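Local coordinates for RNA-directed RNA polymerase (PDB 3ZED), which copies RNA as the viral RNA-dependent RNA polymerase and probably also becomes covalently attached to the genomic RNA, at residues 29-34 against 123-128; 55-60 against 170-175; 202-207 against 351-356; 539-544 against 569-574. One frame throughout, in Å; residues are numbered along the deposited sequence.

Overall arrangement
Three of the four contacts fall in the palm part of the polymerase sequence; 539-544 with 569-574 falls in the thumb part. Interactions 1 and 4 are surface contacts, their centres about 33 and 34 Å from the centre of the chain. Interaction 2 is partly buried, and interaction 3 is buried. No two share an element or touch. Interactions 1 and 2 lay loop residues on a helix by apolar packing, without a hydrogen bond between their segments. Interaction 3 joins a helix end to a loop through a hydroxyl, two waters and a potassium ion. Interaction 4 ties a loop to a hairpin turn by one direct backbone hydrogen bond.

Interaction 1: residues 29-34 against 123-128; sequences VLIPKR and PDITLL
Pro123 meets Arg34 just ahead of helix 125-137, where the loop 29-34 near the start of the model runs past an N-capped helix start. Pro123 CD lies over one face of the guanidinium and is 3.5 Å from Arg34 CD. The arginine chain is bent at chi2 and chi3 (-57° and -67°), which folds the flat group back over the proline. Its NH1 is held elsewhere, by Gly118 O. Asp124 is the N-cap of the helix and the centre of an inverse gamma turn. Asp124 OD1 accepts from Leu127 N at 3.1 Å, and the donor sits well above the carboxylate plane. Its other oxygen, OD2, bonds to Tyr613 OH, so the cap also ties the helix start to another part of the fold. Ile125 carries the middle of the contact. Ile125 CD1 comes to 3.6 Å from Ile31 CG2, while Ile125 CG2 is 3.8 Å from Ile31 CD1. The two branched side chains thus mesh at two points. Leu128, one turn along the same face, lies antiparallel alongside Ile31, with Leu128 CD2 4.0 Å from Ile31 CD1. Leu128 CD2 is also 3.8 Å from Pro32 CD and 3.8 Å from the carbonyl oxygen Leu30 O, which accepts from Arg151 NH1.

Interaction 2: residues 55-60 against 170-175; sequences NKYRIL and RLLAMK
A Schellman motif ends helix 45-54, and the residues around it, Asn55 to Tyr57, pack on Leu171, Leu172 and Lys175 of helix 164-179. Lys56 is the C-prime residue, with a positive phi of 58°, and Tyr57 N bonds back to Leu52 O. The turn sends Tyr57 toward the second helix. CG stands opposite the backbone N (chi1 -168°), and the ring reaches across Leu171 at about a right angle. Leu171 O lies at the ring edge, 3.4 Å from Tyr57 CE2. The end of the ring passes the leucine side chain, with Tyr57 OH 3.7 Å from Leu171 CD2. Leu172 fits between Asn55 and Tyr57. Leu172 CD1 is 3.7 Å from Asn55 CG, and Leu172 CD2 is 3.9 Å from Tyr57 CD2. Lys175 runs extended past the ring as far as CE, then bends at chi4. Lys175 CD is 3.8 Å from Tyr57 CD2, and Lys175 CE is 3.4 Å from Lys56 O. The tyrosine hydroxyl bonds to Lys465 O, and Tyr467 meets the ring edge-to-face. Leu464 touches both Tyr57 and Leu171. The contact joins the C-terminal end of helix 45-54 and the loop after it to helix 164-179, beside strand 462-465.

Interaction 3: residues 202-207 against 351-356; sequences EQTLPI and QTPSLY. With K (potassium ion), chain L.
Gln203 meets Thr352 through its carbonyl oxygen, while its side chain binds a potassium ion and reaches Gln351 O through water. The side chain bends at chi2 (-50°) and brings Gln203 OE1 to 2.7 Å from the ion. Water 1 donates to Gln203 OE1 and to Gln351 O, bridging the segments. Water 2 binds the ion and donates to Gln351 O at 2.9 Å. Thr698 OG1 and the backbone oxygens of Ser701, Pro702 and Lys704 complete the site. The direct link is made by Thr352. Thr352 OG1 donates to Gln203 O at 2.6 Å, in the carbonyl plane. The same hydroxyl, Thr352 OG1, accepts from Ser354 N at 3.1 Å, which makes an ST turn. With OG1 opposite the backbone N (chi1 172°), it can serve both partners. Proline carbons pack on both oxygens of the direct bond. Pro206 CD is 3.3 Å from Thr352 OG1, and Pro353 CD is 3.3 Å from Gln203 O. Next along, Ser354 CB sits tightly against Thr204 O, 3.0 Å away. Ser354 OG accepts from Tyr356 N in a second ST turn. Helix 194-204 ends here, and its last two carbonyls, Gln203 O and Thr204 O, accept from Thr352 OG1 and His481 NE2. The potassium is held by neutral oxygens, five from the protein and one from water. Its charge would probably polarise the Gln203 amide and water 2, and strengthen that water as a donor to Gln351 O.

Interaction 4: residues 539-544 against 569-574; sequences GYLADG and RQMEMF
Leu541 and Gln570 make the tight centre of this contact. Gln570 N donates to Leu541 O at 3.1 Å, with an N-H...O angle of 164°. The bond is nearly straight at the hydrogen, but the donor stands well above the carbonyl plane. The same oxygen also accepts from Ser568 OG. Leu541 has a positive phi of 59°, which is part of the turn that presents this carbonyl. The glutamine side chain is extended, with CG opposite the backbone N (chi1 -174°). It crosses Leu541 at about a right angle and sets Gln570 OE1 3.4 Å from Leu541 CA. Asn677 holds both partners from outside, with ND2 bonded to Gln570 OE1 and OD1 accepting from Leu541 N. On the inner side, Leu541 CD2 packs 3.8 Å from Met571 SD. The other side faces solvent. Gln570 is exposed as a whole, and Ala542 and Gly544 are partly so. Approaches here are mostly longer: Gly544 CA is 3.8 Å from Gln570 OE1. The Arg569 side chain approaches only loosely, with Arg569 CB 4.2 Å from Ala542 O. It then leads away, and NE bonds to Ala535 O. Bonds within the loop also shape it. Gly539 O accepts from Ala542 N and Gly544 N, which come from opposite faces of its plane. Residues 569-572 are the turn between antiparallel strands 563-568 and 573-578. Glu572 and Met573 both face Ser568, so the arrangement is a loop packed on the turn of a beta hairpin that has a G1 beta bulge.

Interaction 1: residues 29-34 against 123-128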
loop_
_atom_site.group_PDB
_atom_site.type_symbol
_atom_site.label_atom_id
_atom_site.label_comp_id
_atom_site.label_asym_id
_atom_site.label_seq_id
_atom_site.Cartn_x
_atom_site.Cartn_y
_atom_site.Cartn_z
ATOM N N VAL B 29 4.334 -28.113 -30.087
ATOM C CA VAL B 29 4.512 -28.864 -28.847
ATOM C C VAL B 29 5.382 -28.009 -27.899
ATOM O O VAL B 29 5.058 -27.916 -26.705
ATOM C CB VAL B 29 5.066 -30.292 -29.052
ATOM C CG1 VAL B 29 4.787 -31.163 -27.832
ATOM C CG2 VAL B 29 4.481 -30.938 -30.305
ATOM N N LEU B 30 6.442 -27.337 -28.430
ATOM C CA LEU B 30 7.282 -26.438 -27.630
ATOM C C LEU B 30 6.434 -25.310 -27.050
ATOM O O LEU B 30 6.513 -25.023 -25.853
ATOM C CB LEU B 30 8.447 -25.849 -28.462
ATOM C CG LEU B 30 9.204 -24.641 -27.832
ATOM C CD1 LEU B 30 10.089 -25.075 -26.662
ATOM C CD2 LEU B 30 10.012 -23.891 -28.872
ATOM N N ILE B 31 5.615 -24.675 -27.897
ATOM C CA ILE B 31 4.777 -23.557 -27.479
ATOM C C ILE B 31 3.487 -24.079 -26.850
ATOM O O ILE B 31 2.694 -24.722 -27.536
ATOM C CB ILE B 31 4.481 -22.575 -28.647
ATOM C CG1 ILE B 31 5.741 -22.208 -29.484
ATOM C CG2 ILE B 31 3.703 -21.349 -28.178
ATOM C CD1 ILE B 31 6.941 -21.536 -28.737
ATOM N N PRO B 32 3.250 -23.790 -25.549
ATOM C CA PRO B 32 1.980 -24.202 -24.927
ATOM C C PRO B 32 0.804 -23.464 -25.580
ATOM O O PRO B 32 0.992 -22.386 -26.141
ATOM C CB PRO B 32 2.157 -23.794 -23.456
ATOM C CG PRO B 32 3.655 -23.552 -23.291
ATOM C CD PRO B 32 4.085 -23.016 -24.604
ATOM N N LYS B 33 -0.391 -24.057 -25.563
ATOM C CA LYS B 33 -1.553 -23.394 -26.160
ATOM C C LYS B 33 -1.979 -22.204 -25.299
ATOM O O LYS B 33 -1.827 -22.249 -24.070
ATOM C CB LYS B 33 -2.721 -24.384 -26.332
ATOM N N ARG B 34 -2.484 -21.127 -25.948
ATOM C CA ARG B 34 -3.030 -19.959 -25.258
ATOM C C ARG B 34 -4.138 -20.406 -24.342
ATOM O O ARG B 34 -4.907 -21.308 -24.691
ATOM C CB ARG B 34 -3.608 -18.917 -26.244
ATOM C CG ARG B 34 -2.647 -17.885 -26.803
ATOM C CD ARG B 34 -1.929 -17.048 -25.761
ATOM N NE ARG B 34 -2.773 -16.135 -24.984
ATOM C CZ ARG B 34 -3.067 -14.886 -25.340
ATOM N NH1 ARG B 34 -2.657 -14.406 -26.505
ATOM N NH2 ARG B 34 -3.790 -14.116 -24.539
ATOM N N PRO B 123 1.538 -14.516 -23.532
ATOM C CA PRO B 123 2.852 -14.908 -23.007
ATOM C C PRO B 123 3.960 -14.532 -23.984
ATOM O O PRO B 123 3.705 -14.461 -25.197
ATOM C CB PRO B 123 2.735 -16.436 -22.868
ATOM C CG PRO B 123 1.734 -16.821 -23.871
ATOM C CD PRO B 123 0.760 -15.692 -23.964
ATOM N N ASP B 124 5.186 -14.311 -23.487
ATOM C CA ASP B 124 6.302 -13.979 -24.380
ATOM C C ASP B 124 6.874 -15.260 -25.028
ATOM O O ASP B 124 7.903 -15.794 -24.611
ATOM C CB ASP B 124 7.393 -13.168 -23.658
ATOM C CG ASP B 124 8.356 -12.486 -24.599
ATOM O OD1 ASP B 124 8.372 -12.837 -25.805
ATOM O OD2 ASP B 124 9.121 -11.643 -24.135
ATOM N N ILE B 125 6.191 -15.712 -26.084
ATOM C CA ILE B 125 6.478 -16.885 -26.912
ATOM C C ILE B 125 7.763 -16.663 -27.739
ATOM O O ILE B 125 8.481 -17.636 -28.024
ATOM C CB ILE B 125 5.217 -17.155 -27.803
ATOM C CG1 ILE B 125 4.058 -17.720 -26.952
ATOM C CG2 ILE B 125 5.475 -18.036 -29.019
ATOM C CD1 ILE B 125 4.441 -18.719 -25.821
ATOM N N THR B 126 8.054 -15.391 -28.107
ATOM C CA THR B 126 9.277 -15.040 -28.844
ATOM C C THR B 126 10.470 -15.359 -27.933
ATOM O O THR B 126 11.390 -16.034 -28.382
ATOM C CB THR B 126 9.239 -13.585 -29.348
ATOM O OG1 THR B 126 8.010 -13.385 -30.046
ATOM C CG2 THR B 126 10.385 -13.267 -30.298
ATOM N N LEU B 127 10.407 -14.957 -26.644
ATOM C CA LEU B 127 11.462 -15.231 -25.662
ATOM C C LEU B 127 11.621 -16.749 -25.446
ATOM O O LEU B 127 12.758 -17.232 -25.407
ATOM C CB LEU B 127 11.210 -14.485 -24.328
ATOM C CG LEU B 127 12.219 -14.698 -23.185
ATOM C CD1 LEU B 127 13.625 -14.220 -23.558
ATOM C CD2 LEU B 127 11.754 -14.024 -21.929
ATOM N N LEU B 128 10.520 -17.502 -25.377
ATOM C CA LEU B 128 10.570 -18.963 -25.197
ATOM C C LEU B 128 11.316 -19.632 -26.360
ATOM O O LEU B 128 12.097 -20.572 -26.125
ATOM C CB LEU B 128 9.138 -19.570 -25.047
ATOM C CG LEU B 128 9.035 -21.109 -24.959
ATOM C CD1 LEU B 128 9.830 -21.649 -23.773
ATOM C CD2 LEU B 128 7.594 -21.553 -24.840
#

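Interaction 2: residues 55-60 against 170-175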
loop_
_atom_site.group_PDB
_atom_site.type_symbol
_atom_site.label_atom_id
_atom_site.label_comp_id
_atom_site.label_asym_id
_atom_site.label_seq_id
_atom_site.Cartn_x
_atom_site.Cartn_y
_atom_site.Cartn_z
ATOM N N ASN B 55 -23.613 -19.017 0.044
ATOM C CA ASN B 55 -22.389 -19.048 0.836
ATOM C C ASN B 55 -22.461 -18.125 2.062
ATOM O O ASN B 55 -21.457 -17.940 2.755
ATOM C CB ASN B 55 -21.189 -18.725 -0.044
ATOM C CG ASN B 55 -20.859 -19.878 -0.956
ATOM O OD1 ASN B 55 -20.251 -20.871 -0.542
ATOM N ND2 ASN B 55 -21.312 -19.802 -2.192
ATOM N N LYS B 56 -23.663 -17.608 2.363
ATOM C CA LYS B 56 -23.966 -16.761 3.536
ATOM C C LYS B 56 -23.105 -15.476 3.572
ATOM O O LYS B 56 -22.637 -15.046 4.633
ATOM C CB LYS B 56 -23.810 -17.554 4.852
ATOM C CG LYS B 56 -24.788 -18.716 5.020
ATOM C CD LYS B 56 -24.451 -19.511 6.279
ATOM C CE LYS B 56 -25.211 -20.806 6.407
ATOM N NZ LYS B 56 -24.665 -21.849 5.504
ATOM N N TYR B 57 -22.878 -14.889 2.398
ATOM C CA TYR B 57 -22.113 -13.648 2.304
ATOM C C TYR B 57 -23.105 -12.487 2.371
ATOM O O TYR B 57 -24.107 -12.495 1.646
ATOM C CB TYR B 57 -21.272 -13.616 1.019
ATOM C CG TYR B 57 -20.248 -12.503 1.027
ATOM C CD1 TYR B 57 -20.606 -11.194 0.697
ATOM C CD2 TYR B 57 -18.920 -12.751 1.367
ATOM C CE1 TYR B 57 -19.671 -10.165 0.715
ATOM C CE2 TYR B 57 -17.970 -11.731 1.361
ATOM C CZ TYR B 57 -18.353 -10.439 1.035
ATOM O OH TYR B 57 -17.439 -9.422 1.048
ATOM N N ARG B 58 -22.834 -11.497 3.238
ATOM C CA ARG B 58 -23.750 -10.369 3.419
ATOM C C ARG B 58 -23.849 -9.434 2.189
ATOM O O ARG B 58 -22.849 -8.847 1.737
ATOM C CB ARG B 58 -23.387 -9.555 4.669
ATOM N N ILE B 59 -25.097 -9.307 1.670
ATOM C CA ILE B 59 -25.499 -8.399 0.586
ATOM C C ILE B 59 -26.296 -7.272 1.241
ATOM O O ILE B 59 -27.268 -7.548 1.947
ATOM C CB ILE B 59 -26.306 -9.109 -0.544
ATOM C CG1 ILE B 59 -25.527 -10.306 -1.137
ATOM C CG2 ILE B 59 -26.721 -8.110 -1.652
ATOM C CD1 ILE B 59 -26.372 -11.298 -1.978
ATOM N N LEU B 60 -25.887 -6.017 1.042
ATOM C CA LEU B 60 -26.614 -4.896 1.656
ATOM C C LEU B 60 -27.864 -4.539 0.877
ATOM O O LEU B 60 -27.925 -4.807 -0.324
ATOM C CB LEU B 60 -25.724 -3.633 1.743
ATOM C CG LEU B 60 -24.382 -3.682 2.496
ATOM C CD1 LEU B 60 -23.899 -2.271 2.753
ATOM C CD2 LEU B 60 -24.508 -4.382 3.853
ATOM N N ARG B 170 -12.941 -14.862 -4.046
ATOM C CA ARG B 170 -11.974 -14.084 -3.269
ATOM C C ARG B 170 -12.669 -13.419 -2.077
ATOM O O ARG B 170 -12.129 -13.447 -0.965
ATOM C CB ARG B 170 -11.282 -13.031 -4.145
ATOM C CG ARG B 170 -10.296 -12.143 -3.412
ATOM C CD ARG B 170 -9.077 -12.900 -2.936
ATOM N NE ARG B 170 -8.089 -12.000 -2.341
ATOM C CZ ARG B 170 -6.910 -12.394 -1.874
ATOM N NH1 ARG B 170 -6.566 -13.675 -1.917
ATOM N NH2 ARG B 170 -6.074 -11.514 -1.342
ATOM N N LEU B 171 -13.879 -12.863 -2.294
ATOM C CA LEU B 171 -14.662 -12.236 -1.226
ATOM C C LEU B 171 -14.962 -13.244 -0.098
ATOM O O LEU B 171 -14.827 -12.892 1.081
ATOM C CB LEU B 171 -15.963 -11.625 -1.769
ATOM C CG LEU B 171 -15.851 -10.345 -2.615
ATOM C CD1 LEU B 171 -17.237 -9.905 -3.073
ATOM C CD2 LEU B 171 -15.182 -9.198 -1.837
ATOM N N LEU B 172 -15.311 -14.499 -0.458
ATOM C CA LEU B 172 -15.568 -15.581 0.504
ATOM C C LEU B 172 -14.304 -15.879 1.336
ATOM O O LEU B 172 -14.401 -16.026 2.549
ATOM C CB LEU B 172 -16.036 -16.877 -0.207
ATOM C CG LEU B 172 -17.287 -16.814 -1.098
ATOM C CD1 LEU B 172 -17.669 -18.207 -1.563
ATOM C CD2 LEU B 172 -18.474 -16.150 -0.393
ATOM N N ALA B 173 -13.134 -15.959 0.681
ATOM C CA ALA B 173 -11.842 -16.197 1.335
ATOM C C ALA B 173 -11.512 -15.047 2.338
ATOM O O ALA B 173 -11.087 -15.331 3.465
ATOM C CB ALA B 173 -10.746 -16.331 0.295
ATOM N N MET B 174 -11.785 -13.770 1.954
ATOM C CA MET B 174 -11.579 -12.590 2.823
ATOM C C MET B 174 -12.476 -12.685 4.054
ATOM O O MET B 174 -11.979 -12.503 5.166
ATOM C CB MET B 174 -11.817 -11.259 2.079
ATOM C CG MET B 174 -10.901 -11.068 0.882
ATOM S SD MET B 174 -9.082 -11.095 1.235
ATOM C CE MET B 174 -8.798 -9.368 1.608
ATOM N N LYS B 175 -13.784 -13.007 3.862
ATOM C CA LYS B 175 -14.739 -13.190 4.957
ATOM C C LYS B 175 -14.262 -14.324 5.882
ATOM O O LYS B 175 -14.375 -14.197 7.098
ATOM C CB LYS B 175 -16.153 -13.468 4.407
ATOM C CG LYS B 175 -17.184 -13.772 5.493
ATOM C CD LYS B 175 -18.574 -13.996 4.928
ATOM C CE LYS B 175 -19.580 -14.351 6.004
ATOM N NZ LYS B 175 -19.561 -15.802 6.308
#

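Interaction 3: residues 202-207 against 351-356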
loop_
_atom_site.group_PDB
_atom_site.type_symbol
_atom_site.label_atom_id
_atom_site.label_comp_id
_atom_site.label_asym_id
_atom_site.label_seq_id
_atom_site.Cartn_x
_atom_site.Cartn_y
_atom_site.Cartn_z
ATOM N N GLU B 202 6.285 3.565 17.883
ATOM C CA GLU B 202 7.417 4.506 17.960
ATOM C C GLU B 202 8.709 3.789 17.548
ATOM O O GLU B 202 9.610 4.409 16.984
ATOM C CB GLU B 202 7.554 5.073 19.367
ATOM C CG GLU B 202 6.582 6.201 19.681
ATOM C CD GLU B 202 6.677 6.754 21.095
ATOM O OE1 GLU B 202 7.449 6.200 21.910
ATOM O OE2 GLU B 202 5.997 7.765 21.380
ATOM N N GLN B 203 8.757 2.465 17.783
ATOM C CA GLN B 203 9.874 1.588 17.463
ATOM C C GLN B 203 9.748 0.938 16.066
ATOM O O GLN B 203 10.732 0.952 15.317
ATOM C CB GLN B 203 10.033 0.480 18.531
ATOM C CG GLN B 203 10.178 0.972 19.983
ATOM C CD GLN B 203 11.229 2.051 20.143
ATOM O OE1 GLN B 203 12.334 1.976 19.573
ATOM N NE2 GLN B 203 10.897 3.089 20.915
ATOM N N THR B 204 8.574 0.324 15.739
ATOM C CA THR B 204 8.351 -0.421 14.479
ATOM C C THR B 204 7.996 0.498 13.312
ATOM O O THR B 204 8.204 0.116 12.159
ATOM C CB THR B 204 7.270 -1.476 14.671
ATOM O OG1 THR B 204 6.018 -0.801 14.850
ATOM C CG2 THR B 204 7.551 -2.389 15.870
ATOM N N LEU B 205 7.447 1.681 13.595
ATOM C CA LEU B 205 7.134 2.667 12.554
ATOM C C LEU B 205 7.504 4.074 13.046
ATOM O O LEU B 205 6.612 4.882 13.318
ATOM C CB LEU B 205 5.669 2.596 12.074
ATOM C CG LEU B 205 5.349 3.363 10.783
ATOM C CD1 LEU B 205 5.699 2.562 9.544
ATOM C CD2 LEU B 205 3.914 3.725 10.737
ATOM N N PRO B 206 8.819 4.396 13.188
ATOM C CA PRO B 206 9.193 5.750 13.643
ATOM C C PRO B 206 8.759 6.809 12.633
ATOM O O PRO B 206 8.915 6.619 11.413
ATOM C CB PRO B 206 10.717 5.680 13.748
ATOM C CG PRO B 206 11.129 4.558 12.841
ATOM C CD PRO B 206 10.016 3.560 12.951
ATOM N N ILE B 207 8.134 7.880 13.131
ATOM C CA ILE B 207 7.663 8.958 12.268
ATOM C C ILE B 207 8.177 10.308 12.749
ATOM O O ILE B 207 8.464 10.491 13.934
ATOM C CB ILE B 207 6.106 8.990 12.119
ATOM C CG1 ILE B 207 5.378 9.208 13.487
ATOM C CG2 ILE B 207 5.587 7.779 11.331
ATOM C CD1 ILE B 207 3.885 9.599 13.446
ATOM N N GLN B 351 17.866 2.912 13.711
ATOM C CA GLN B 351 17.811 1.733 14.569
ATOM C C GLN B 351 16.336 1.393 14.835
ATOM O O GLN B 351 15.786 1.730 15.879
ATOM C CB GLN B 351 18.622 1.956 15.852
ATOM C CG GLN B 351 20.113 1.933 15.556
ATOM C CD GLN B 351 20.969 2.190 16.753
ATOM O OE1 GLN B 351 20.963 1.435 17.732
ATOM N NE2 GLN B 351 21.791 3.217 16.655
ATOM N N THR B 352 15.690 0.772 13.831
ATOM C CA THR B 352 14.280 0.361 13.839
ATOM C C THR B 352 14.098 -0.958 13.081
ATOM O O THR B 352 14.756 -1.115 12.061
ATOM C CB THR B 352 13.374 1.470 13.199
ATOM O OG1 THR B 352 12.047 0.969 13.048
ATOM C CG2 THR B 352 13.845 1.913 11.813
ATOM N N PRO B 353 13.140 -1.844 13.449
ATOM C CA PRO B 353 12.881 -3.035 12.601
ATOM C C PRO B 353 12.158 -2.684 11.282
ATOM O O PRO B 353 12.035 -3.543 10.412
ATOM C CB PRO B 353 11.961 -3.912 13.482
ATOM C CG PRO B 353 11.295 -2.967 14.398
ATOM C CD PRO B 353 12.272 -1.839 14.650
ATOM N N SER B 354 11.648 -1.456 11.140
ATOM C CA SER B 354 10.890 -1.030 9.954
ATOM C C SER B 354 11.682 -1.112 8.654
ATOM O O SER B 354 12.890 -0.871 8.655
ATOM C CB SER B 354 10.387 0.398 10.115
ATOM O OG SER B 354 9.532 0.765 9.045
ATOM N N LEU B 355 10.982 -1.457 7.550
ATOM C CA LEU B 355 11.553 -1.495 6.205
ATOM C C LEU B 355 10.915 -0.396 5.319
ATOM O O LEU B 355 11.145 -0.390 4.115
ATOM C CB LEU B 355 11.350 -2.888 5.558
ATOM C CG LEU B 355 12.291 -4.020 6.002
ATOM C CD1 LEU B 355 11.717 -5.373 5.642
ATOM C CD2 LEU B 355 13.690 -3.851 5.428
ATOM N N TYR B 356 10.111 0.534 5.911
ATOM C CA TYR B 356 9.446 1.589 5.143
ATOM C C TYR B 356 10.444 2.423 4.314
ATOM O O TYR B 356 11.425 2.947 4.840
ATOM C CB TYR B 356 8.603 2.514 6.046
ATOM C CG TYR B 356 7.877 3.582 5.249
ATOM C CD1 TYR B 356 6.815 3.254 4.413
ATOM C CD2 TYR B 356 8.319 4.900 5.245
ATOM C CE1 TYR B 356 6.168 4.224 3.648
ATOM C CE2 TYR B 356 7.677 5.880 4.488
ATOM C CZ TYR B 356 6.594 5.539 3.697
ATOM O OH TYR B 356 5.948 6.494 2.941
HETATM K K K L . 14.600 3.434 20.106
HETATM O O HOH W 1 13.549 0.415 17.591
HETATM O O HOH W 2 16.539 3.368 18.156
#

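Interaction 4: residues 539-544 against 569-574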
loop_
_atom_site.group_PDB
_atom_site.type_symbol
_atom_site.label_atom_id
_atom_site.label_comp_id
_atom_site.label_asym_id
_atom_site.label_seq_id
_atom_site.Cartn_x
_atom_site.Cartn_y
_atom_site.Cartn_z
ATOM N N GLY B 539 32.454 -12.706 -15.638
ATOM C CA GLY B 539 31.253 -11.968 -15.981
ATOM C C GLY B 539 30.920 -10.770 -15.134
ATOM O O GLY B 539 31.775 -10.220 -14.439
ATOM N N TYR B 540 29.665 -10.345 -15.266
ATOM C CA TYR B 540 29.054 -9.184 -14.633
ATOM C C TYR B 540 29.312 -9.157 -13.135
ATOM O O TYR B 540 29.074 -10.162 -12.433
ATOM C CB TYR B 540 27.529 -9.206 -14.853
ATOM C CG TYR B 540 27.004 -8.885 -16.237
ATOM C CD1 TYR B 540 27.323 -7.684 -16.867
ATOM C CD2 TYR B 540 26.041 -9.694 -16.839
ATOM C CE1 TYR B 540 26.744 -7.330 -18.092
ATOM C CE2 TYR B 540 25.449 -9.346 -18.054
ATOM C CZ TYR B 540 25.800 -8.161 -18.674
ATOM O OH TYR B 540 25.226 -7.852 -19.877
ATOM N N LEU B 541 29.824 -8.015 -12.659
ATOM C CA LEU B 541 30.085 -7.720 -11.247
ATOM C C LEU B 541 31.068 -8.721 -10.631
ATOM O O LEU B 541 31.114 -8.855 -9.409
ATOM C CB LEU B 541 28.741 -7.672 -10.439
ATOM C CG LEU B 541 27.720 -6.603 -10.895
ATOM C CD1 LEU B 541 26.433 -6.684 -10.119
ATOM C CD2 LEU B 541 28.304 -5.175 -10.780
ATOM N N ALA B 542 31.859 -9.405 -11.486
ATOM C CA ALA B 542 32.830 -10.436 -11.105
ATOM C C ALA B 542 34.154 -9.987 -11.630
ATOM O O ALA B 542 34.843 -9.262 -10.925
ATOM C CB ALA B 542 32.414 -11.803 -11.675
ATOM N N ASP B 543 34.464 -10.260 -12.899
ATOM C CA ASP B 543 35.682 -9.690 -13.458
ATOM C C ASP B 543 35.309 -8.435 -14.244
ATOM O O ASP B 543 36.190 -7.772 -14.743
ATOM C CB ASP B 543 36.522 -10.690 -14.284
ATOM C CG ASP B 543 35.970 -11.193 -15.614
ATOM O OD1 ASP B 543 34.767 -10.957 -15.896
ATOM O OD2 ASP B 543 36.738 -11.859 -16.366
ATOM N N GLY B 544 34.019 -8.123 -14.354
ATOM C CA GLY B 544 33.587 -6.908 -15.042
ATOM C C GLY B 544 33.343 -6.978 -16.538
ATOM O O GLY B 544 33.170 -5.929 -17.172
ATOM N N ARG B 569 32.090 -10.055 -6.574
ATOM C CA ARG B 569 33.546 -9.985 -6.342
ATOM C C ARG B 569 34.111 -8.613 -6.732
ATOM O O ARG B 569 35.052 -8.136 -6.092
ATOM C CB ARG B 569 34.296 -11.075 -7.137
ATOM C CG ARG B 569 34.200 -12.436 -6.497
ATOM C CD ARG B 569 35.058 -13.488 -7.203
ATOM N NE ARG B 569 34.647 -14.818 -6.742
ATOM C CZ ARG B 569 35.130 -15.423 -5.662
ATOM N NH1 ARG B 569 36.122 -14.868 -4.964
ATOM N NH2 ARG B 569 34.638 -16.597 -5.279
ATOM N N GLN B 570 33.574 -8.003 -7.808
ATOM C CA GLN B 570 34.036 -6.705 -8.299
ATOM C C GLN B 570 33.756 -5.597 -7.292
ATOM O O GLN B 570 34.614 -4.772 -7.065
ATOM C CB GLN B 570 33.363 -6.350 -9.647
ATOM C CG GLN B 570 33.912 -5.061 -10.288
ATOM C CD GLN B 570 33.283 -4.719 -11.612
ATOM O OE1 GLN B 570 32.214 -5.194 -11.992
ATOM N NE2 GLN B 570 33.928 -3.870 -12.345
ATOM N N MET B 571 32.564 -5.583 -6.716
ATOM C CA MET B 571 32.116 -4.544 -5.802
ATOM C C MET B 571 32.355 -4.896 -4.342
ATOM O O MET B 571 32.322 -3.995 -3.500
ATOM C CB MET B 571 30.633 -4.244 -6.044
ATOM C CG MET B 571 30.368 -3.710 -7.436
ATOM S SD MET B 571 28.710 -3.076 -7.591
ATOM C CE MET B 571 28.924 -1.428 -6.853
ATOM N N GLU B 572 32.638 -6.192 -4.053
ATOM C CA GLU B 572 32.926 -6.743 -2.717
ATOM C C GLU B 572 31.749 -6.484 -1.779
ATOM O O GLU B 572 31.903 -6.020 -0.646
ATOM C CB GLU B 572 34.234 -6.208 -2.134
ATOM C CG GLU B 572 35.474 -6.834 -2.747
ATOM C CD GLU B 572 36.719 -6.402 -2.015
ATOM O OE1 GLU B 572 37.048 -7.054 -0.999
ATOM O OE2 GLU B 572 37.305 -5.359 -2.392
ATOM N N MET B 573 30.564 -6.801 -2.282
ATOM C CA MET B 573 29.330 -6.621 -1.554
ATOM C C MET B 573 28.247 -7.478 -2.134
ATOM O O MET B 573 28.374 -8.013 -3.245
ATOM C CB MET B 573 28.895 -5.134 -1.545
ATOM C CG MET B 573 28.646 -4.536 -2.919
ATOM S SD MET B 573 28.636 -2.714 -2.843
ATOM C CE MET B 573 26.912 -2.460 -2.718
ATOM N N PHE B 574 27.172 -7.614 -1.353
ATOM C CA PHE B 574 25.963 -8.281 -1.799
ATOM C C PHE B 574 25.138 -7.286 -2.595
ATOM O O PHE B 574 25.073 -6.092 -2.247
ATOM C CB PHE B 574 25.153 -8.837 -0.622
ATOM C CG PHE B 574 25.786 -10.059 -0.021
ATOM C CD1 PHE B 574 25.477 -11.326 -0.499
ATOM C CD2 PHE B 574 26.671 -9.949 1.041
ATOM C CE1 PHE B 574 26.052 -12.465 0.075
ATOM C CE2 PHE B 574 27.266 -11.089 1.593
ATOM C CZ PHE B 574 26.955 -12.336 1.106
#